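Local coordinates for protein manganese-dependent ADP-ribose/CDP-alcohol diphosphatase (Danio rerio, PDB 2NXF) that probably hydrolyses ADP-ribose and CDP-alcohols such as CDP-choline at a dinuclear metal centre, at residues 129-134 against 200-205; 145-150 against 206-211; 222-227 against 258-263; 229-234 against 246-251. All coordinates share one frame; numbering follows the deposited sequence. Where two conformers were deposited one is given.

Interaction 1: 129-134 against 200-205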
loop_
_atom_site.group_PDB
_atom_site.type_symbol
_atom_site.label_atom_id
_atom_site.label_comp_id
_atom_site.label_asym_id
_atom_site.label_seq_id
_atom_site.Cartn_x
_atom_site.Cartn_y
_atom_site.Cartn_z
ATOM N N ASP A 129 -3.034 -0.189 19.979
ATOM C CA ASP A 129 -2.395 -1.499 19.996
ATOM C C ASP A 129 -1.057 -1.496 19.250
ATOM O O ASP A 129 -0.490 -2.564 18.988
ATOM C CB ASP A 129 -3.343 -2.519 19.354
ATOM C CG ASP A 129 -4.723 -2.516 20.015
ATOM O OD1 ASP A 129 -4.784 -2.840 21.214
ATOM O OD2 ASP A 129 -5.723 -2.162 19.346
ATOM N N ASP A 130 -0.565 -0.299 18.913
ATOM C CA ASP A 130 0.694 -0.128 18.148
ATOM C C ASP A 130 0.667 -0.814 16.769
ATOM O O ASP A 130 1.664 -1.386 16.329
ATOM C CB ASP A 130 1.911 -0.562 18.996
ATOM C CG ASP A 130 3.238 0.027 18.503
ATOM O OD1 ASP A 130 3.249 1.019 17.728
ATOM O OD2 ASP A 130 4.284 -0.508 18.919
ATOM N N ILE A 131 -0.484 -0.741 16.092
ATOM C CA ILE A 131 -0.625 -1.240 14.712
ATOM C C ILE A 131 -1.271 -0.099 13.933
ATOM O O ILE A 131 -2.272 0.461 14.374
ATOM C CB ILE A 131 -1.528 -2.518 14.654
ATOM C CG1 ILE A 131 -0.920 -3.625 15.537
ATOM C CG2 ILE A 131 -1.710 -3.027 13.212
ATOM C CD1 ILE A 131 -1.934 -4.773 15.860
ATOM N N TYR A 132 -0.682 0.255 12.788
ATOM C CA TYR A 132 -1.187 1.386 12.018
ATOM C C TYR A 132 -2.206 0.866 11.002
ATOM O O TYR A 132 -1.904 0.644 9.825
ATOM C CB TYR A 132 -0.040 2.151 11.328
ATOM C CG TYR A 132 -0.570 3.312 10.526
ATOM C CD1 TYR A 132 -1.162 4.407 11.155
ATOM C CD2 TYR A 132 -0.471 3.309 9.120
ATOM C CE1 TYR A 132 -1.701 5.476 10.403
ATOM C CE2 TYR A 132 -0.977 4.371 8.368
ATOM C CZ TYR A 132 -1.580 5.438 9.001
ATOM O OH TYR A 132 -2.091 6.481 8.266
ATOM N N ALA A 133 -3.419 0.646 11.496
ATOM C CA ALA A 133 -4.513 0.146 10.690
ATOM C C ALA A 133 -5.766 0.812 11.187
ATOM O O ALA A 133 -5.947 1.026 12.409
ATOM C CB ALA A 133 -4.640 -1.367 10.852
ATOM N N TYR A 134 -6.648 1.126 10.245
ATOM C CA TYR A 134 -7.902 1.786 10.612
ATOM C C TYR A 134 -8.939 1.594 9.545
ATOM O O TYR A 134 -8.611 1.188 8.439
ATOM C CB TYR A 134 -7.693 3.267 10.912
ATOM C CG TYR A 134 -7.249 4.164 9.753
ATOM C CD1 TYR A 134 -8.186 4.953 9.069
ATOM C CD2 TYR A 134 -5.895 4.263 9.382
ATOM C CE1 TYR A 134 -7.808 5.820 8.048
ATOM C CE2 TYR A 134 -5.510 5.141 8.339
ATOM C CZ TYR A 134 -6.471 5.904 7.685
ATOM O OH TYR A 134 -6.112 6.787 6.673
ATOM N N GLY A 200 4.406 -9.012 7.456
ATOM C CA GLY A 200 3.121 -9.667 7.561
ATOM C C GLY A 200 2.160 -8.990 8.519
ATOM O O GLY A 200 2.473 -7.953 9.136
ATOM N N PHE A 201 1.002 -9.632 8.671
ATOM C CA PHE A 201 -0.090 -9.097 9.487
ATOM C C PHE A 201 -0.233 -9.955 10.746
ATOM O O PHE A 201 -0.370 -11.187 10.661
ATOM C CB PHE A 201 -1.391 -9.128 8.671
ATOM C CG PHE A 201 -1.269 -8.462 7.313
ATOM C CD1 PHE A 201 -1.528 -7.090 7.157
ATOM C CD2 PHE A 201 -0.897 -9.214 6.185
ATOM C CE1 PHE A 201 -1.415 -6.460 5.900
ATOM C CE2 PHE A 201 -0.765 -8.594 4.906
ATOM C CZ PHE A 201 -1.044 -7.217 4.757
ATOM N N SER A 202 -0.212 -9.314 11.916
ATOM C CA SER A 202 -0.336 -10.065 13.172
ATOM C C SER A 202 -1.719 -10.725 13.307
ATOM O O SER A 202 -2.694 -10.283 12.665
ATOM C CB SER A 202 -0.052 -9.179 14.407
ATOM O OG SER A 202 -1.133 -8.280 14.646
ATOM N N GLU A 203 -1.790 -11.761 14.146
ATOM C CA GLU A 203 -3.046 -12.407 14.457
ATOM C C GLU A 203 -4.047 -11.352 14.968
ATOM O O GLU A 203 -5.243 -11.384 14.627
ATOM C CB GLU A 203 -2.813 -13.523 15.487
ATOM C CG GLU A 203 -4.060 -14.195 15.970
ATOM C CD GLU A 203 -3.758 -15.166 17.096
ATOM O OE1 GLU A 203 -3.391 -14.710 18.207
ATOM O OE2 GLU A 203 -3.882 -16.388 16.877
ATOM N N GLN A 204 -3.556 -10.409 15.780
ATOM C CA GLN A 204 -4.433 -9.370 16.322
ATOM C C GLN A 204 -5.030 -8.540 15.183
ATOM O O GLN A 204 -6.253 -8.241 15.162
ATOM C CB GLN A 204 -3.676 -8.474 17.303
ATOM C CG GLN A 204 -4.536 -7.343 17.864
ATOM C CD GLN A 204 -3.836 -6.535 18.947
ATOM O OE1 GLN A 204 -2.614 -6.607 19.123
ATOM N NE2 GLN A 204 -4.612 -5.764 19.678
ATOM N N GLN A 205 -4.171 -8.174 14.221
ATOM C CA GLN A 205 -4.644 -7.387 13.076
ATOM C C GLN A 205 -5.627 -8.185 12.208
ATOM O O GLN A 205 -6.640 -7.648 11.744
ATOM C CB GLN A 205 -3.483 -6.857 12.230
ATOM C CG GLN A 205 -3.978 -5.870 11.142
ATOM C CD GLN A 205 -2.897 -5.279 10.267
ATOM O OE1 GLN A 205 -3.213 -4.525 9.342
ATOM N NE2 GLN A 205 -1.618 -5.598 10.552
HETATM O O HOH W 1 -0.864 -4.800 20.791
#
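Ile131 packs its two branches against the start of helix 203-219. Its CG1 branch stands beside its own backbone N (chi1 -59°) and runs on extended, which sends CD1 between Ser202 and Gln204. Ile131 CD1 lies 3.8 Å from Ser202 OG and also touches the amide end of Gln204. The other branch, Ile131 CG2, meets the amide of Gln205, 3.7 Å from Gln205 NE2. Gln205 is stretched out along its whole length, with CG opposite its backbone N (chi1 -172°), and carries that amide to Ile131 and Ala133 of the loop. Gln205 OE1 rests 3.8 Å from Ala133 CB. The polar ends of this amide are used by others: OE1 accepts from the backbone N of Asp148 and NE2 bonds to Asp151. Ser202 is the N-cap of the helix. Ser202 OG accepts from Gln205 N at 3.1 Å and also bonds to Asp151. Gln204 is extended too and crosses Asp129 at about a right angle, carboxylate and amide planes 56° apart. A water ties the two residues, its O donating to Asp129 O at 2.9 Å and to Gln204 OE1 at 3.0 Å. This end is exposed, while Ile131 and Ala133 are buried. A serine in place of Ile131 would probably open a gap at the helix start and take from the Gln205 amide the methyl packed on it, with Ala133 still in place. The contact sets the loop between strands 124-125 and 134-139 on the first turn of helix 203-219. Lys163 of helix 162-174 also touches Ile131, and Trp208 of helix 203-219 touches Ala133.

Interaction 2: 145-150 against 206-211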
loop_
_atom_site.group_PDB
_atom_site.type_symbol
_atom_site.label_atom_id
_atom_site.label_comp_id
_atom_site.label_asym_id
_atom_site.label_seq_id
_atom_site.Cartn_x
_atom_site.Cartn_y
_atom_site.Cartn_z
ATOM N N VAL A 145 -10.663 0.163 4.527
ATOM C CA VAL A 145 -9.837 -0.421 5.578
ATOM C C VAL A 145 -8.394 -0.250 5.120
ATOM O O VAL A 145 -8.048 -0.652 4.000
ATOM C CB VAL A 145 -10.137 -1.934 5.772
ATOM C CG1 VAL A 145 -9.231 -2.535 6.863
ATOM C CG2 VAL A 145 -11.628 -2.170 6.122
ATOM N N LEU A 146 -7.556 0.359 5.956
ATOM C CA LEU A 146 -6.134 0.489 5.653
ATOM C C LEU A 146 -5.404 -0.443 6.595
ATOM O O LEU A 146 -5.624 -0.372 7.819
ATOM C CB LEU A 146 -5.628 1.923 5.900
ATOM C CG LEU A 146 -5.657 2.884 4.701
ATOM C CD1 LEU A 146 -7.099 3.277 4.425
ATOM C CD2 LEU A 146 -4.777 4.127 4.974
ATOM N N LEU A 147 -4.563 -1.305 6.019
ATOM C CA LEU A 147 -3.825 -2.305 6.790
ATOM C C LEU A 147 -2.359 -1.940 6.927
ATOM O O LEU A 147 -1.826 -1.134 6.129
ATOM C CB LEU A 147 -3.928 -3.674 6.104
ATOM C CG LEU A 147 -5.330 -4.267 5.897
ATOM C CD1 LEU A 147 -5.211 -5.642 5.240
ATOM C CD2 LEU A 147 -6.078 -4.327 7.233
ATOM N N ASP A 148 -1.727 -2.551 7.941
ATOM C CA ASP A 148 -0.334 -2.349 8.299
ATOM C C ASP A 148 0.435 -3.644 7.939
ATOM O O ASP A 148 0.512 -4.592 8.736
ATOM C CB ASP A 148 -0.268 -2.080 9.820
ATOM C CG ASP A 148 1.142 -1.770 10.328
ATOM O OD1 ASP A 148 2.138 -1.834 9.563
ATOM O OD2 ASP A 148 1.221 -1.445 11.529
ATOM N N ALA A 149 1.002 -3.663 6.734
ATOM C CA ALA A 149 1.657 -4.870 6.235
ATOM C C ALA A 149 3.054 -5.094 6.847
ATOM O O ALA A 149 3.697 -6.112 6.539
ATOM C CB ALA A 149 1.764 -4.821 4.701
ATOM N N TYR A 150 3.503 -4.158 7.688
ATOM C CA TYR A 150 4.774 -4.281 8.436
ATOM C C TYR A 150 4.562 -4.421 9.945
ATOM O O TYR A 150 5.474 -4.223 10.737
ATOM C CB TYR A 150 5.747 -3.135 8.085
ATOM C CG TYR A 150 6.134 -3.241 6.632
ATOM C CD1 TYR A 150 7.270 -3.966 6.239
ATOM C CD2 TYR A 150 5.298 -2.713 5.629
ATOM C CE1 TYR A 150 7.599 -4.110 4.899
ATOM C CE2 TYR A 150 5.615 -2.857 4.287
ATOM C CZ TYR A 150 6.755 -3.570 3.925
ATOM O OH TYR A 150 7.103 -3.729 2.598
ATOM N N LEU A 206 -5.331 -9.460 11.973
ATOM C CA LEU A 206 -6.232 -10.283 11.140
ATOM C C LEU A 206 -7.587 -10.508 11.798
ATOM O O LEU A 206 -8.620 -10.560 11.113
ATOM C CB LEU A 206 -5.604 -11.647 10.828
ATOM C CG LEU A 206 -4.364 -11.559 9.938
ATOM C CD1 LEU A 206 -3.592 -12.907 10.038
ATOM C CD2 LEU A 206 -4.717 -11.241 8.514
ATOM N N GLN A 207 -7.583 -10.680 13.123
ATOM C CA GLN A 207 -8.825 -10.872 13.878
ATOM C C GLN A 207 -9.697 -9.620 13.762
ATOM O O GLN A 207 -10.919 -9.710 13.602
ATOM C CB GLN A 207 -8.516 -11.235 15.336
ATOM C CG GLN A 207 -8.040 -12.692 15.462
ATOM C CD GLN A 207 -7.681 -13.123 16.881
ATOM O OE1 GLN A 207 -7.302 -12.301 17.725
ATOM N NE2 GLN A 207 -7.779 -14.424 17.143
ATOM N N TRP A 208 -9.062 -8.450 13.810
ATOM C CA TRP A 208 -9.795 -7.200 13.636
ATOM C C TRP A 208 -10.347 -7.044 12.204
ATOM O O TRP A 208 -11.519 -6.708 12.015
ATOM C CB TRP A 208 -8.902 -6.017 14.027
ATOM C CG TRP A 208 -9.378 -4.639 13.627
ATOM C CD1 TRP A 208 -10.253 -3.817 14.309
ATOM C CD2 TRP A 208 -8.949 -3.893 12.480
ATOM N NE1 TRP A 208 -10.403 -2.619 13.637
ATOM C CE2 TRP A 208 -9.611 -2.640 12.515
ATOM C CE3 TRP A 208 -8.068 -4.168 11.422
ATOM C CZ2 TRP A 208 -9.430 -1.674 11.530
ATOM C CZ3 TRP A 208 -7.881 -3.196 10.429
ATOM C CH2 TRP A 208 -8.557 -1.964 10.498
ATOM N N LEU A 209 -9.511 -7.298 11.208
ATOM C CA LEU A 209 -9.975 -7.256 9.815
ATOM C C LEU A 209 -11.178 -8.207 9.640
ATOM O O LEU A 209 -12.213 -7.842 9.073
ATOM C CB LEU A 209 -8.843 -7.713 8.892
ATOM C CG LEU A 209 -9.272 -7.873 7.424
ATOM C CD1 LEU A 209 -9.812 -6.563 6.831
ATOM C CD2 LEU A 209 -8.048 -8.408 6.626
ATOM N N ASP A 210 -11.038 -9.429 10.139
ATOM C CA ASP A 210 -12.121 -10.414 10.036
ATOM C C ASP A 210 -13.423 -9.910 10.687
ATOM O O ASP A 210 -14.515 -10.104 10.144
ATOM C CB ASP A 210 -11.688 -11.748 10.649
ATOM C CG ASP A 210 -12.717 -12.823 10.452
ATOM O OD1 ASP A 210 -13.008 -13.181 9.288
ATOM O OD2 ASP A 210 -13.282 -13.278 11.462
ATOM N N ALA A 211 -13.291 -9.243 11.835
ATOM C CA ALA A 211 -14.452 -8.672 12.547
ATOM C C ALA A 211 -15.097 -7.544 11.754
ATOM O O ALA A 211 -16.325 -7.493 11.627
ATOM C CB ALA A 211 -14.033 -8.170 13.933
#
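The Trp208 indole is the flat group of this contact, and its six-membered ring does the touching. Leu147 CD2 comes to the ring edge, close to its plane, 3.8 Å from Trp208 CZ3. Val145 CG1 approaches obliquely, 3.7 Å from Trp208 CH2. Leu146 O is also oblique to the ring, at 4.3 Å from Trp208 CH2. Trp208 has CG opposite its backbone N (chi1 167°), and this turn brings the six-membered ring to Val145 and Leu147. Its NE1 bonds to Ser124 OG, which helps fix the rotation of the indole. Leu209, one residue on, points at the strand from the same helix. Leu209 CD1 lies 4.1 Å from Val145 CG1, and Leu209 CD2 lies 4.2 Å from Leu147 CD1. Leu147 and Leu209 cross at about a right angle. Val145 CG1 therefore meets both the indole and a leucine methyl. The side-chain contacts are all apolar and mostly buried. They lay helix 203-219 over the end of strand 142-146, one of the strands of the mixed sheet. The backbones of Val145 and Leu147 bond to strand 222-227. Helix 245-253 lies next to the same helix, where Val251 touches Leu209.

Interaction 3: 222-227 against 258-263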
loop_
_atom_site.group_PDB
_atom_site.type_symbol
_atom_site.label_atom_id
_atom_site.label_comp_id
_atom_site.label_asym_id
_atom_site.label_seq_id
_atom_site.Cartn_x
_atom_site.Cartn_y
_atom_site.Cartn_z
ATOM N N ARG A 222 -19.934 -2.597 0.918
ATOM C CA ARG A 222 -18.852 -3.009 0.018
ATOM C C ARG A 222 -17.565 -2.461 0.590
ATOM O O ARG A 222 -17.457 -1.260 0.857
ATOM C CB ARG A 222 -19.047 -2.423 -1.381
ATOM C CG ARG A 222 -20.411 -2.694 -1.972
ATOM C CD ARG A 222 -20.502 -4.088 -2.486
ATOM N NE ARG A 222 -21.812 -4.370 -3.084
ATOM C CZ ARG A 222 -22.120 -5.529 -3.653
ATOM N NH1 ARG A 222 -21.201 -6.489 -3.727
ATOM N NH2 ARG A 222 -23.335 -5.721 -4.156
ATOM N N VAL A 223 -16.586 -3.342 0.768
ATOM C CA VAL A 223 -15.359 -2.967 1.477
ATOM C C VAL A 223 -14.149 -2.930 0.551
ATOM O O VAL A 223 -13.890 -3.888 -0.187
ATOM C CB VAL A 223 -15.056 -3.927 2.644
ATOM C CG1 VAL A 223 -13.846 -3.419 3.461
ATOM C CG2 VAL A 223 -16.289 -4.056 3.549
ATOM N N LEU A 224 -13.414 -1.825 0.609
ATOM C CA LEU A 224 -12.180 -1.683 -0.128
ATOM C C LEU A 224 -11.056 -1.720 0.896
ATOM O O LEU A 224 -11.068 -0.946 1.864
ATOM C CB LEU A 224 -12.131 -0.337 -0.859
ATOM C CG LEU A 224 -13.181 -0.113 -1.969
ATOM C CD1 LEU A 224 -14.554 0.348 -1.409
ATOM C CD2 LEU A 224 -12.643 0.950 -2.905
ATOM N N ILE A 225 -10.057 -2.560 0.633
ATOM C CA ILE A 225 -8.963 -2.799 1.572
ATOM C C ILE A 225 -7.670 -2.363 0.923
ATOM O O ILE A 225 -7.436 -2.679 -0.255
ATOM C CB ILE A 225 -8.915 -4.288 1.948
ATOM C CG1 ILE A 225 -10.266 -4.701 2.568
ATOM C CG2 ILE A 225 -7.768 -4.588 2.951
ATOM C CD1 ILE A 225 -10.410 -6.197 2.691
ATOM N N PHE A 226 -6.846 -1.639 1.679
ATOM C CA PHE A 226 -5.625 -1.040 1.142
ATOM C C PHE A 226 -4.456 -1.527 1.977
ATOM O O PHE A 226 -4.538 -1.544 3.212
ATOM C CB PHE A 226 -5.692 0.486 1.233
ATOM C CG PHE A 226 -6.831 1.090 0.454
ATOM C CD1 PHE A 226 -6.663 1.487 -0.860
ATOM C CD2 PHE A 226 -8.099 1.239 1.048
ATOM C CE1 PHE A 226 -7.732 2.052 -1.576
ATOM C CE2 PHE A 226 -9.162 1.796 0.323
ATOM C CZ PHE A 226 -8.975 2.199 -0.979
ATOM N N SER A 227 -3.377 -1.929 1.313
ATOM C CA SER A 227 -2.204 -2.474 2.009
ATOM C C SER A 227 -0.972 -2.111 1.188
ATOM O O SER A 227 -1.057 -2.088 -0.034
ATOM C CB SER A 227 -2.358 -3.995 2.084
ATOM O OG SER A 227 -1.140 -4.652 2.442
ATOM N N VAL A 258 -16.191 -8.036 0.688
ATOM C CA VAL A 258 -14.939 -7.585 0.089
ATOM C C VAL A 258 -15.166 -7.236 -1.393
ATOM O O VAL A 258 -15.617 -8.077 -2.181
ATOM C CB VAL A 258 -13.853 -8.659 0.200
ATOM C CG1 VAL A 258 -12.561 -8.191 -0.488
ATOM C CG2 VAL A 258 -13.618 -9.050 1.686
ATOM N N LEU A 259 -14.852 -5.994 -1.744
ATOM C CA LEU A 259 -14.974 -5.540 -3.119
ATOM C C LEU A 259 -13.621 -5.691 -3.788
ATOM O O LEU A 259 -13.498 -6.357 -4.821
ATOM C CB LEU A 259 -15.477 -4.094 -3.181
ATOM C CG LEU A 259 -15.541 -3.450 -4.573
ATOM C CD1 LEU A 259 -16.466 -4.205 -5.540
ATOM C CD2 LEU A 259 -15.934 -1.979 -4.430
ATOM N N CYS A 260 -12.596 -5.096 -3.180
ATOM C CA CYS A 260 -11.262 -5.177 -3.767
ATOM C C CYS A 260 -10.189 -5.023 -2.708
ATOM O O CYS A 260 -10.434 -4.494 -1.612
ATOM C CB CYS A 260 -11.099 -4.121 -4.852
ATOM S SG CYS A 260 -11.359 -2.424 -4.280
ATOM N N PHE A 261 -8.998 -5.496 -3.060
ATOM C CA PHE A 261 -7.830 -5.395 -2.228
ATOM C C PHE A 261 -6.795 -4.677 -3.080
ATOM O O PHE A 261 -6.430 -5.159 -4.152
ATOM C CB PHE A 261 -7.356 -6.797 -1.857
ATOM C CG PHE A 261 -6.241 -6.804 -0.857
ATOM C CD1 PHE A 261 -6.509 -6.987 0.502
ATOM C CD2 PHE A 261 -4.927 -6.587 -1.271
ATOM C CE1 PHE A 261 -5.453 -6.977 1.447
ATOM C CE2 PHE A 261 -3.871 -6.586 -0.347
ATOM C CZ PHE A 261 -4.139 -6.770 1.015
ATOM N N ILE A 262 -6.380 -3.501 -2.629
ATOM C CA ILE A 262 -5.535 -2.615 -3.458
ATOM C C ILE A 262 -4.197 -2.443 -2.770
ATOM O O ILE A 262 -4.135 -2.135 -1.569
ATOM C CB ILE A 262 -6.233 -1.229 -3.671
ATOM C CG1 ILE A 262 -7.538 -1.415 -4.461
ATOM C CG2 ILE A 262 -5.327 -0.267 -4.430
ATOM C CD1 ILE A 262 -8.452 -0.170 -4.476
ATOM N N ALA A 263 -3.119 -2.674 -3.520
ATOM C CA ALA A 263 -1.786 -2.616 -2.940
ATOM C C ALA A 263 -0.815 -1.895 -3.864
ATOM O O ALA A 263 -1.140 -1.635 -5.018
ATOM C CB ALA A 263 -1.280 -4.037 -2.652
HETATM O O HOH W 2 -18.501 -6.645 -2.551
#
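Arg222 opens a strand that runs parallel to strand 258-263. With helix 245-253 between them in sequence, the two form a beta-alpha-beta unit of the metallophosphoesterase domain. Arg222 NH1 gives a bond to a water O at 2.9 Å, and its NH2 bonds to Ser322 O. Between Val223 and Leu224 the register shifts by one, a beta bulge with Leu259 as the extra residue. Val223 O takes Leu259 N at 2.8 Å and, weakly, Cys260 N. Leu224 faces the other side of the sheet, Leu224 CG 3.7 Å from Cys260 SG and its CD1 alongside Leu259 CD2. Ile225 is bonded from both its backbone atoms, N to Cys260 O and O to Ile262 N. Ile225 CG2 meets the Phe261 ring obliquely, 3.7 Å from Phe261 CE1. Val248 and Leu252 of helix 245-253 touch the same ring. With an alanine at Phe261, Ile225 and Ser227 would lose their aromatic neighbour, and a gap would probably form between the sheet and Val248 and Leu252. Phe226 lies beside Ile262, both side chains pointing the same way, on the face that holds Leu224. Ser227 ends the walk. His228, right after the first strand, and His265, two residues beyond the second, bind zinc. Ser227 N donates to Ile262 O at 3.0 Å, and Ser227 CB sits 3.5 Å from Phe261 CZ.

Interaction 4: 229-234 against 246-251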
loop_
_atom_site.group_PDB
_atom_site.type_symbol
_atom_site.label_atom_id
_atom_site.label_comp_id
_atom_site.label_asym_id
_atom_site.label_seq_id
_atom_site.Cartn_x
_atom_site.Cartn_y
_atom_site.Cartn_z
ATOM N N LEU A 229 1.500 -4.026 0.776
ATOM C CA LEU A 229 1.848 -5.306 0.160
ATOM C C LEU A 229 0.652 -6.044 -0.419
ATOM O O LEU A 229 -0.406 -6.156 0.230
ATOM C CB LEU A 229 2.502 -6.249 1.196
ATOM C CG LEU A 229 3.833 -5.772 1.797
ATOM C CD1 LEU A 229 4.352 -6.808 2.826
ATOM C CD2 LEU A 229 4.849 -5.504 0.728
ATOM N N PRO A 230 0.822 -6.591 -1.632
ATOM C CA PRO A 230 -0.198 -7.476 -2.216
ATOM C C PRO A 230 -0.243 -8.826 -1.491
ATOM O O PRO A 230 0.735 -9.224 -0.831
ATOM C CB PRO A 230 0.285 -7.666 -3.662
ATOM C CG PRO A 230 1.764 -7.464 -3.605
ATOM C CD PRO A 230 1.959 -6.381 -2.548
ATOM N N VAL A 231 -1.377 -9.511 -1.621
ATOM C CA VAL A 231 -1.538 -10.826 -0.984
ATOM C C VAL A 231 -1.946 -11.941 -1.949
ATOM O O VAL A 231 -1.874 -13.117 -1.594
ATOM C CB VAL A 231 -2.517 -10.786 0.221
ATOM C CG1 VAL A 231 -2.010 -9.825 1.335
ATOM C CG2 VAL A 231 -3.954 -10.409 -0.252
ATOM N N HIS A 232 -2.355 -11.604 -3.174
ATOM C CA HIS A 232 -2.766 -12.671 -4.107
ATOM C C HIS A 232 -1.660 -12.927 -5.132
ATOM O O HIS A 232 -1.257 -12.013 -5.842
ATOM C CB HIS A 232 -4.082 -12.324 -4.810
ATOM C CG HIS A 232 -4.793 -13.527 -5.349
ATOM N ND1 HIS A 232 -4.189 -14.424 -6.208
ATOM C CD2 HIS A 232 -6.047 -13.989 -5.137
ATOM C CE1 HIS A 232 -5.047 -15.390 -6.499
ATOM N NE2 HIS A 232 -6.182 -15.150 -5.862
ATOM N N PRO A 233 -1.157 -14.179 -5.203
ATOM C CA PRO A 233 -0.097 -14.490 -6.157
ATOM C C PRO A 233 -0.395 -14.159 -7.632
ATOM O O PRO A 233 0.547 -14.010 -8.416
ATOM C CB PRO A 233 0.102 -16.011 -5.986
ATOM C CG PRO A 233 -0.373 -16.298 -4.631
ATOM C CD PRO A 233 -1.512 -15.352 -4.375
ATOM N N CYS A 234 -1.679 -14.073 -8.010
ATOM C CA CYS A 234 -2.050 -13.697 -9.395
ATOM C C CYS A 234 -1.880 -12.209 -9.670
ATOM O O CYS A 234 -1.887 -11.786 -10.830
ATOM C CB CYS A 234 -3.488 -14.108 -9.764
ATOM S SG CYS A 234 -4.815 -13.652 -8.603
ATOM N N GLU A 246 -1.382 -15.884 2.574
ATOM C CA GLU A 246 -2.455 -16.877 2.511
ATOM C C GLU A 246 -3.435 -16.709 3.684
ATOM O O GLU A 246 -4.641 -16.954 3.540
ATOM C CB GLU A 246 -1.872 -18.292 2.450
ATOM C CG GLU A 246 -2.847 -19.362 1.998
ATOM C CD GLU A 246 -3.361 -19.164 0.564
ATOM O OE1 GLU A 246 -4.569 -19.375 0.337
ATOM O OE2 GLU A 246 -2.573 -18.806 -0.333
ATOM N N ALA A 247 -2.914 -16.269 4.829
ATOM C CA ALA A 247 -3.758 -15.995 6.001
ATOM C C ALA A 247 -4.734 -14.865 5.694
ATOM O O ALA A 247 -5.902 -14.910 6.101
ATOM C CB ALA A 247 -2.893 -15.654 7.217
ATOM N N VAL A 248 -4.262 -13.877 4.936
ATOM C CA VAL A 248 -5.126 -12.762 4.507
ATOM C C VAL A 248 -6.182 -13.259 3.527
ATOM O O VAL A 248 -7.369 -12.943 3.675
ATOM C CB VAL A 248 -4.333 -11.605 3.885
ATOM C CG1 VAL A 248 -5.280 -10.422 3.569
ATOM C CG2 VAL A 248 -3.264 -11.118 4.856
ATOM N N LEU A 249 -5.751 -14.037 2.533
ATOM C CA LEU A 249 -6.697 -14.582 1.540
ATOM C C LEU A 249 -7.786 -15.392 2.219
ATOM O O LEU A 249 -8.953 -15.307 1.842
ATOM C CB LEU A 249 -5.986 -15.432 0.487
ATOM C CG LEU A 249 -5.018 -14.652 -0.402
ATOM C CD1 LEU A 249 -4.220 -15.616 -1.266
ATOM C CD2 LEU A 249 -5.786 -13.628 -1.254
ATOM N N SER A 250 -7.419 -16.183 3.228
ATOM C CA SER A 250 -8.399 -16.995 3.942
ATOM C C SER A 250 -9.489 -16.138 4.580
ATOM O O SER A 250 -10.667 -16.510 4.551
ATOM C CB SER A 250 -7.709 -17.848 5.004
ATOM O OG SER A 250 -6.994 -18.903 4.394
ATOM N N VAL A 251 -9.087 -14.998 5.156
ATOM C CA VAL A 251 -10.041 -14.039 5.728
ATOM C C VAL A 251 -10.925 -13.429 4.624
ATOM O O VAL A 251 -12.155 -13.470 4.728
ATOM C CB VAL A 251 -9.337 -12.925 6.541
ATOM C CG1 VAL A 251 -10.338 -11.831 6.966
ATOM C CG2 VAL A 251 -8.658 -13.532 7.776
#
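Val231 and Val248 cross at about a right angle. Val231 CG1 presses on the branch point of its partner, 3.9 Å from Val248 CB, and Val231 CG2 reaches Val248 CG1. Leu249 runs past Val231 in the opposite direction. Its CG stands beside its own backbone N (chi1 -65°) and the chain then extends, which carries both methyls to the loop. Leu249 CD2 lies 3.8 Å from Val231 CG2, and Leu249 CD1 lies 3.4 Å from Val231 O. That carbonyl is satisfied by His245 ND1. Segment 229-234 follows strand 222-227 and comes before helix 245-253, so the contact folds the connection of a beta-alpha-beta crossover back on the helix it leads to. The loop begins just after zinc ligand His228. His232 crosses Leu249 at about a right angle as well, and His232 CD2 meets Leu249 CD2 obliquely at 3.9 Å. Both nitrogens of the imidazole are engaged: His232 ND1 accepts from Cys234 N at 3.1 Å, close to the ring plane, and NE2 bonds to Asp274. This pair of bonds should hold the ring from turning. Pro233 CD, on the proline ring, faces Leu249 CD1 at 4.1 Å. Beyond it, Cys234 forms a disulfide with Cys272.

Interaction 3 is the sheet core, with the largest buried surface of the four and a ladder of backbone bonds. The others lie round it and are held by side chains. Interactions 1 and 2 share helix 203-219. Its first turn meets a loop, buried at Ile131 and Gln205 but exposed at Asp129 and Gln204, where a water bridges; the next turn packs apolar groups on strand 142-146, the sheet neighbour of 222-227. Interaction 4 is nested in the crossover closed by interaction 3. It is buried at Val231, Val248 and Leu249, partly exposed at His232 and Pro233. Phe201, in segment 200-205 of interaction 1, reaches Ser227 of interaction 3 and both Val231 and Val248 of interaction 4.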